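Local atomic coordinates of glycosyl hydrolase family 62 protein (Coprinopsis cinerea, PDB entry 5B6T), a protein that probably releases L-arabinofuranose side groups from arabinoxylan, as an alpha-L-arabinofuranosidase of glycoside hydrolase family 62. Residues A[83-88]-A[144-149]; A[103-108]-A[121-126]. All coordinates share one frame; numbering follows the deposited sequence.

How the contacts relate
Both contacts involve the four-stranded antiparallel blade running from strand 82-89 to strand 122-123 in a five-bladed propeller. Contact 1 belongs to the core: it joins the blade's innermost strand to that of the following blade, through a glutamine amide set over an indole, a phenylalanine-valine contact and water, without backbone pairing. Contact 2, centred about 17 Å from the chain centre, closes the blade at its outer edge, partly exposed, with backbone hydrogen bonds flanked by Tyr106 and Phe124. The two centres are about 12 Å apart. They meet where Met144 SD packs on Ala104 CB at 3.7 Å, so the neighbouring blade's inner strand touches the blade's third strand.

Contact 1: A[83-88]-A[144-149]; sequences APQVFY and MWVICD
Gln85 reaches across to Val146 and grips its backbone with both ends of the carboxamide. Val146 N gives an almost straight hydrogen bond to Gln85 OE1 (2.8 Å), and Gln85 NE2 returns one to Val146 O (2.9 Å), meeting a lone pair in the carbonyl plane. The amide thus copies the paired donor and acceptor of a neighbouring strand and is fixed against flipping. CG stands opposite the backbone N (chi1 -179°) and the chain beyond is extended, which carries the amide straight over to the other strand. There it lies across one face of the Trp145 indole, the planes 27° apart: NE2 hovers over the ring centre, 3.3 Å from Trp145 CE2, and Gln85 CG adds a CH-pi contact over the six-membered ring. With an alanine here both bonds to Val146 would go, which would probably leave its N and O without mates and uncover the indole face. These segments are the innermost strands of adjacent blades in the five-bladed beta-propeller of family 62, running nearly parallel (16°) with axes 7.2 Å apart, too far for direct strand pairing. Trp145 is itself held by its NE1, bonded to Val199 O of the next blade, and its side chain is about 5 Å from the bound calcium ion. Toward the C-terminal end the join turns apolar: the Phe87 ring meets Val146 obliquely, CZ lying 3.7 Å from Val146 CG1, while Val98 of the next strand in the blade touches the same phenylalanine. At the other end water takes over from side chains. One molecule accepts from Met144 N (2.9 Å) and also lies within hydrogen-bonding distance of Ala83 O; a second sits between the carbonyls Ala83 O and Met144 O, 2.7 Å from each.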
loop_
_atom_site.group_PDB
_atom_site.type_symbol
_atom_site.label_atom_id
_atom_site.label_comp_id
_atom_site.label_asym_id
_atom_site.label_seq_id
_atom_site.Cartn_x
_atom_site.Cartn_y
_atom_site.Cartn_z
ATOM N N ALA A 83 1.799 -0.995 7.877
ATOM C CA ALA A 83 1.759 -0.852 6.410
ATOM C C ALA A 83 2.031 -2.161 5.671
ATOM O O ALA A 83 3.109 -2.386 5.101
ATOM C CB ALA A 83 2.658 0.298 5.929
ATOM N N PRO A 84 1.033 -3.035 5.664
ATOM C CA PRO A 84 1.225 -4.366 5.138
ATOM C C PRO A 84 1.059 -4.468 3.607
ATOM O O PRO A 84 0.376 -3.645 2.975
ATOM C CB PRO A 84 0.122 -5.154 5.837
ATOM C CG PRO A 84 -0.995 -4.170 5.985
ATOM C CD PRO A 84 -0.323 -2.856 6.232
ATOM N N GLN A 85 1.633 -5.537 3.031
ATOM C CA GLN A 85 1.422 -5.921 1.643
ATOM C C GLN A 85 1.321 -7.427 1.620
ATOM O O GLN A 85 2.267 -8.091 2.003
ATOM C CB GLN A 85 2.581 -5.488 0.736
ATOM C CG GLN A 85 2.330 -5.872 -0.723
ATOM C CD GLN A 85 3.592 -5.970 -1.539
ATOM O OE1 GLN A 85 4.681 -6.183 -1.029
ATOM N NE2 GLN A 85 3.425 -5.871 -2.845
ATOM N N VAL A 86 0.195 -7.962 1.169
ATOM C CA VAL A 86 0.011 -9.406 1.054
ATOM C C VAL A 86 0.110 -9.883 -0.390
ATOM O O VAL A 86 -0.417 -9.244 -1.295
ATOM C CB VAL A 86 -1.343 -9.878 1.680
ATOM C CG1 VAL A 86 -2.556 -9.351 0.916
ATOM C CG2 VAL A 86 -1.391 -11.407 1.769
ATOM N N PHE A 87 0.723 -11.039 -0.601
ATOM C CA PHE A 87 0.770 -11.663 -1.937
ATOM C C PHE A 87 1.154 -13.122 -1.780
ATOM O O PHE A 87 1.714 -13.517 -0.754
ATOM C CB PHE A 87 1.759 -10.971 -2.919
ATOM C CG PHE A 87 3.168 -10.894 -2.414
ATOM C CD1 PHE A 87 4.088 -11.896 -2.716
ATOM C CD2 PHE A 87 3.613 -9.795 -1.679
ATOM C CE1 PHE A 87 5.379 -11.843 -2.235
ATOM C CE2 PHE A 87 4.919 -9.753 -1.194
ATOM C CZ PHE A 87 5.801 -10.750 -1.519
ATOM N N TYR A 88 0.873 -13.908 -2.807
ATOM C CA TYR A 88 1.188 -15.325 -2.800
ATOM C C TYR A 88 2.455 -15.520 -3.579
ATOM O O TYR A 88 2.511 -15.196 -4.787
ATOM C CB TYR A 88 0.041 -16.101 -3.450
ATOM C CG TYR A 88 0.197 -17.591 -3.480
ATOM C CD1 TYR A 88 0.082 -18.354 -2.317
ATOM C CD2 TYR A 88 0.355 -18.241 -4.673
ATOM C CE1 TYR A 88 0.194 -19.735 -2.349
ATOM C CE2 TYR A 88 0.468 -19.615 -4.721
ATOM C CZ TYR A 88 0.388 -20.355 -3.561
ATOM O OH TYR A 88 0.448 -21.745 -3.627
ATOM N N MET A 144 7.000 -0.720 2.642
ATOM C CA MET A 144 7.782 -1.750 1.972
ATOM C C MET A 144 6.908 -2.458 0.954
ATOM O O MET A 144 5.804 -2.908 1.296
ATOM C CB MET A 144 8.274 -2.759 3.020
ATOM C CG MET A 144 8.890 -2.131 4.252
ATOM S SD MET A 144 10.353 -1.162 3.872
ATOM C CE MET A 144 10.634 -0.367 5.464
ATOM N N TRP A 145 7.413 -2.585 -0.274
ATOM C CA TRP A 145 6.631 -3.159 -1.369
ATOM C C TRP A 145 7.462 -4.079 -2.244
ATOM O O TRP A 145 8.494 -3.646 -2.804
ATOM C CB TRP A 145 6.047 -2.012 -2.204
ATOM C CG TRP A 145 5.204 -2.484 -3.351
ATOM C CD1 TRP A 145 5.635 -2.874 -4.599
ATOM C CD2 TRP A 145 3.789 -2.598 -3.374
ATOM N NE1 TRP A 145 4.576 -3.259 -5.354
ATOM C CE2 TRP A 145 3.421 -3.081 -4.643
ATOM C CE3 TRP A 145 2.790 -2.334 -2.444
ATOM C CZ2 TRP A 145 2.082 -3.332 -4.991
ATOM C CZ3 TRP A 145 1.488 -2.596 -2.784
ATOM C CH2 TRP A 145 1.139 -3.062 -4.053
ATOM N N VAL A 146 7.005 -5.316 -2.408
ATOM C CA VAL A 146 7.633 -6.310 -3.279
ATOM C C VAL A 146 6.866 -6.450 -4.584
ATOM O O VAL A 146 5.641 -6.515 -4.601
ATOM C CB VAL A 146 7.724 -7.687 -2.565
ATOM C CG1 VAL A 146 8.131 -8.790 -3.547
ATOM C CG2 VAL A 146 8.651 -7.637 -1.366
ATOM N N ILE A 147 7.616 -6.534 -5.680
ATOM C CA ILE A 147 7.094 -6.984 -6.977
ATOM C C ILE A 147 8.190 -7.788 -7.666
ATOM O O ILE A 147 9.360 -7.390 -7.673
ATOM C CB ILE A 147 6.556 -5.823 -7.848
ATOM C CG1 ILE A 147 6.101 -6.331 -9.218
ATOM C CG2 ILE A 147 7.559 -4.675 -8.001
ATOM C CD1 ILE A 147 5.334 -5.328 -10.026
ATOM N N CYS A 148 7.793 -8.915 -8.267
ATOM C CA CYS A 148 8.709 -9.797 -8.979
ATOM C C CYS A 148 8.314 -9.903 -10.445
ATOM O O CYS A 148 7.141 -9.811 -10.790
ATOM C CB CYS A 148 8.682 -11.197 -8.369
ATOM S SG CYS A 148 8.889 -11.194 -6.571
ATOM N N ASP A 149 9.292 -10.193 -11.300
ATOM C CA ASP A 149 8.979 -10.594 -12.668
ATOM C C ASP A 149 9.446 -12.052 -12.817
ATOM O O ASP A 149 9.613 -12.729 -11.813
ATOM C CB ASP A 149 9.582 -9.606 -13.674
ATOM C CG ASP A 149 11.097 -9.686 -13.786
ATOM O OD1 ASP A 149 11.770 -10.467 -13.100
ATOM O OD2 ASP A 149 11.633 -8.919 -14.614
HETATM O O HOH W 1 5.684 -1.378 5.094
HETATM O O HOH W 2 3.393 -2.632 2.414
#

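Contact 2: A[103-108]-A[121-126]; sequences NAAYST and PRTFYS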
loop_
_atom_site.group_PDB
_atom_site.type_symbol
_atom_site.label_atom_id
_atom_site.label_comp_id
_atom_site.label_asym_id
_atom_site.label_seq_id
_atom_site.Cartn_x
_atom_site.Cartn_y
_atom_site.Cartn_z
ATOM N N ASN A 103 12.701 -2.159 10.570
ATOM C CA ASN A 103 13.413 -2.697 9.412
ATOM C C ASN A 103 12.346 -3.011 8.340
ATOM O O ASN A 103 11.149 -2.737 8.546
ATOM C CB ASN A 103 14.196 -3.941 9.874
ATOM C CG ASN A 103 15.350 -4.320 8.956
ATOM O OD1 ASN A 103 15.342 -4.143 7.725
ATOM N ND2 ASN A 103 16.340 -4.946 9.561
ATOM N N ALA A 104 12.766 -3.532 7.209
ATOM C CA ALA A 104 11.869 -4.098 6.207
ATOM C C ALA A 104 11.626 -5.546 6.581
ATOM O O ALA A 104 12.561 -6.337 6.621
ATOM C CB ALA A 104 12.512 -4.001 4.827
ATOM N N ALA A 105 10.377 -5.884 6.888
ATOM C CA ALA A 105 10.035 -7.174 7.493
ATOM C C ALA A 105 9.015 -7.978 6.723
ATOM O O ALA A 105 8.313 -7.463 5.818
ATOM C CB ALA A 105 9.553 -6.961 8.911
ATOM N N TYR A 106 8.922 -9.266 7.070
ATOM C CA TYR A 106 7.898 -10.105 6.489
ATOM C C TYR A 106 7.524 -11.271 7.384
ATOM O O TYR A 106 8.339 -11.715 8.220
ATOM C CB TYR A 106 8.344 -10.655 5.127
ATOM C CG TYR A 106 9.531 -11.601 5.229
ATOM C CD1 TYR A 106 10.835 -11.095 5.230
ATOM C CD2 TYR A 106 9.345 -12.971 5.357
ATOM C CE1 TYR A 106 11.925 -11.931 5.350
ATOM C CE2 TYR A 106 10.434 -13.835 5.454
ATOM C CZ TYR A 106 11.703 -13.300 5.477
ATOM O OH TYR A 106 12.802 -14.134 5.583
ATOM N N SER A 107 6.287 -11.734 7.201
ATOM C CA SER A 107 5.787 -12.996 7.749
ATOM C C SER A 107 5.343 -13.889 6.599
ATOM O O SER A 107 5.052 -13.411 5.499
ATOM C CB SER A 107 4.605 -12.750 8.697
ATOM O OG SER A 107 5.011 -11.985 9.802
ATOM N N THR A 108 5.245 -15.177 6.859
ATOM C CA THR A 108 4.720 -16.107 5.874
ATOM C C THR A 108 3.578 -16.921 6.459
ATOM O O THR A 108 3.391 -16.962 7.669
ATOM C CB THR A 108 5.789 -17.069 5.337
ATOM O OG1 THR A 108 6.311 -17.868 6.406
ATOM C CG2 THR A 108 6.887 -16.276 4.673
ATOM N N PRO A 121 8.116 -11.921 12.934
ATOM C CA PRO A 121 8.783 -11.190 11.855
ATOM C C PRO A 121 10.205 -11.671 11.562
ATOM O O PRO A 121 10.982 -12.024 12.502
ATOM C CB PRO A 121 8.831 -9.759 12.363
ATOM C CG PRO A 121 7.742 -9.652 13.358
ATOM C CD PRO A 121 7.658 -11.019 13.997
ATOM N N ARG A 122 10.525 -11.716 10.269
ATOM C CA ARG A 122 11.919 -11.818 9.785
ATOM C C ARG A 122 12.210 -10.557 8.971
ATOM O O ARG A 122 11.274 -9.849 8.589
ATOM C CB ARG A 122 12.126 -13.090 8.951
ATOM C CG ARG A 122 12.125 -14.362 9.798
ATOM C CD ARG A 122 12.116 -15.590 8.902
ATOM N NE ARG A 122 12.114 -16.855 9.648
ATOM C CZ ARG A 122 12.951 -17.882 9.456
ATOM N NH1 ARG A 122 13.898 -17.844 8.516
ATOM N NH2 ARG A 122 12.826 -18.973 10.215
ATOM N N THR A 123 13.478 -10.239 8.738
ATOM C CA THR A 123 13.804 -9.034 7.986
ATOM C C THR A 123 14.542 -9.330 6.668
ATOM O O THR A 123 15.218 -10.358 6.544
ATOM C CB THR A 123 14.599 -8.033 8.814
ATOM O OG1 THR A 123 15.826 -8.632 9.233
ATOM C CG2 THR A 123 13.807 -7.585 10.030
ATOM N N PHE A 124 14.362 -8.430 5.693
ATOM C CA PHE A 124 14.975 -8.546 4.378
ATOM C C PHE A 124 16.422 -8.027 4.374
ATOM O O PHE A 124 17.186 -8.276 3.425
ATOM C CB PHE A 124 14.158 -7.717 3.369
ATOM C CG PHE A 124 12.830 -8.298 2.984
ATOM C CD1 PHE A 124 12.749 -9.492 2.285
ATOM C CD2 PHE A 124 11.635 -7.631 3.299
ATOM C CE1 PHE A 124 11.543 -10.007 1.890
ATOM C CE2 PHE A 124 10.406 -8.150 2.888
ATOM C CZ PHE A 124 10.369 -9.344 2.191
ATOM N N TYR A 125 16.779 -7.223 5.376
ATOM C CA TYR A 125 18.130 -6.701 5.518
ATOM C C TYR A 125 18.571 -6.886 6.966
ATOM O O TYR A 125 17.757 -6.956 7.858
ATOM C CB TYR A 125 18.167 -5.198 5.246
ATOM C CG TYR A 125 17.597 -4.707 3.911
ATOM C CD1 TYR A 125 18.389 -4.641 2.775
ATOM C CD2 TYR A 125 16.304 -4.211 3.837
ATOM C CE1 TYR A 125 17.875 -4.145 1.596
ATOM C CE2 TYR A 125 15.789 -3.701 2.679
ATOM C CZ TYR A 125 16.562 -3.651 1.566
ATOM O OH TYR A 125 16.043 -3.106 0.409
ATOM N N SER A 126 19.873 -6.842 7.201
ATOM C CA SER A 126 20.376 -6.932 8.572
ATOM C C SER A 126 20.159 -5.637 9.399
ATOM O O SER A 126 20.139 -5.659 10.631
ATOM C CB SER A 126 21.851 -7.384 8.541
ATOM O OG SER A 126 22.656 -6.324 8.043
HETATM O O HOH W 3 15.145 -13.236 5.653
#
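The outer edge of a propeller blade is formed here: short strand 122-123 pairs antiparallel with strand 104-109 and is the outermost strand of this four-stranded sheet. Tyr106 and Arg122 make the hydrogen-bonded pair, with Tyr106 N to Arg122 O at 2.9 Å and Arg122 N to Tyr106 O at 3.0 Å. Ala105 and Thr123 form the neighbouring non-hydrogen-bonded pair, and just past the strand Phe124 N adds a bond to Ala104 O (2.9 Å). On the face carrying Tyr106 and Arg122, the tyrosine CG sits between its backbone N and carbonyl carbon (chi1 65°), which brings the ring face under Arg122 of the paired strand. Arg122 CB rests over that face, 4.0 Å from the centroid, in a CH-pi contact; CD still lies beside Tyr106 OH, and the guanidinium end leads away. Phe124 approaches Tyr106 at a slant, the ring planes 36° apart and centroids 4.7 Å apart, so that Tyr106 CD1 points onto the middle of the phenylalanine face. Phe124 also packs on Val98 and Leu155, the latter from the next blade. A water in the plane of the Tyr106 ring joins its OH to Thr123 O. Where the strand ends, Tyr125 O is gripped from opposite faces of its plane by Asn103 ND2 (3.0 Å), standing well above that plane, and Thr123 OG1 (2.9 Å). The Asn103 amide is nearly coplanar with the Tyr125 ring (9°), and its OD1 takes the N-H of Ala104. Tyr125 OH is bonded to Ser167 OG. With both amide ends engaged and the carbonyl doubly bonded, polar groups tie the turn out of the edge strand to the start of strand 104-109, while apolar contacts through Tyr106 and Phe124 join this edge to the next blade.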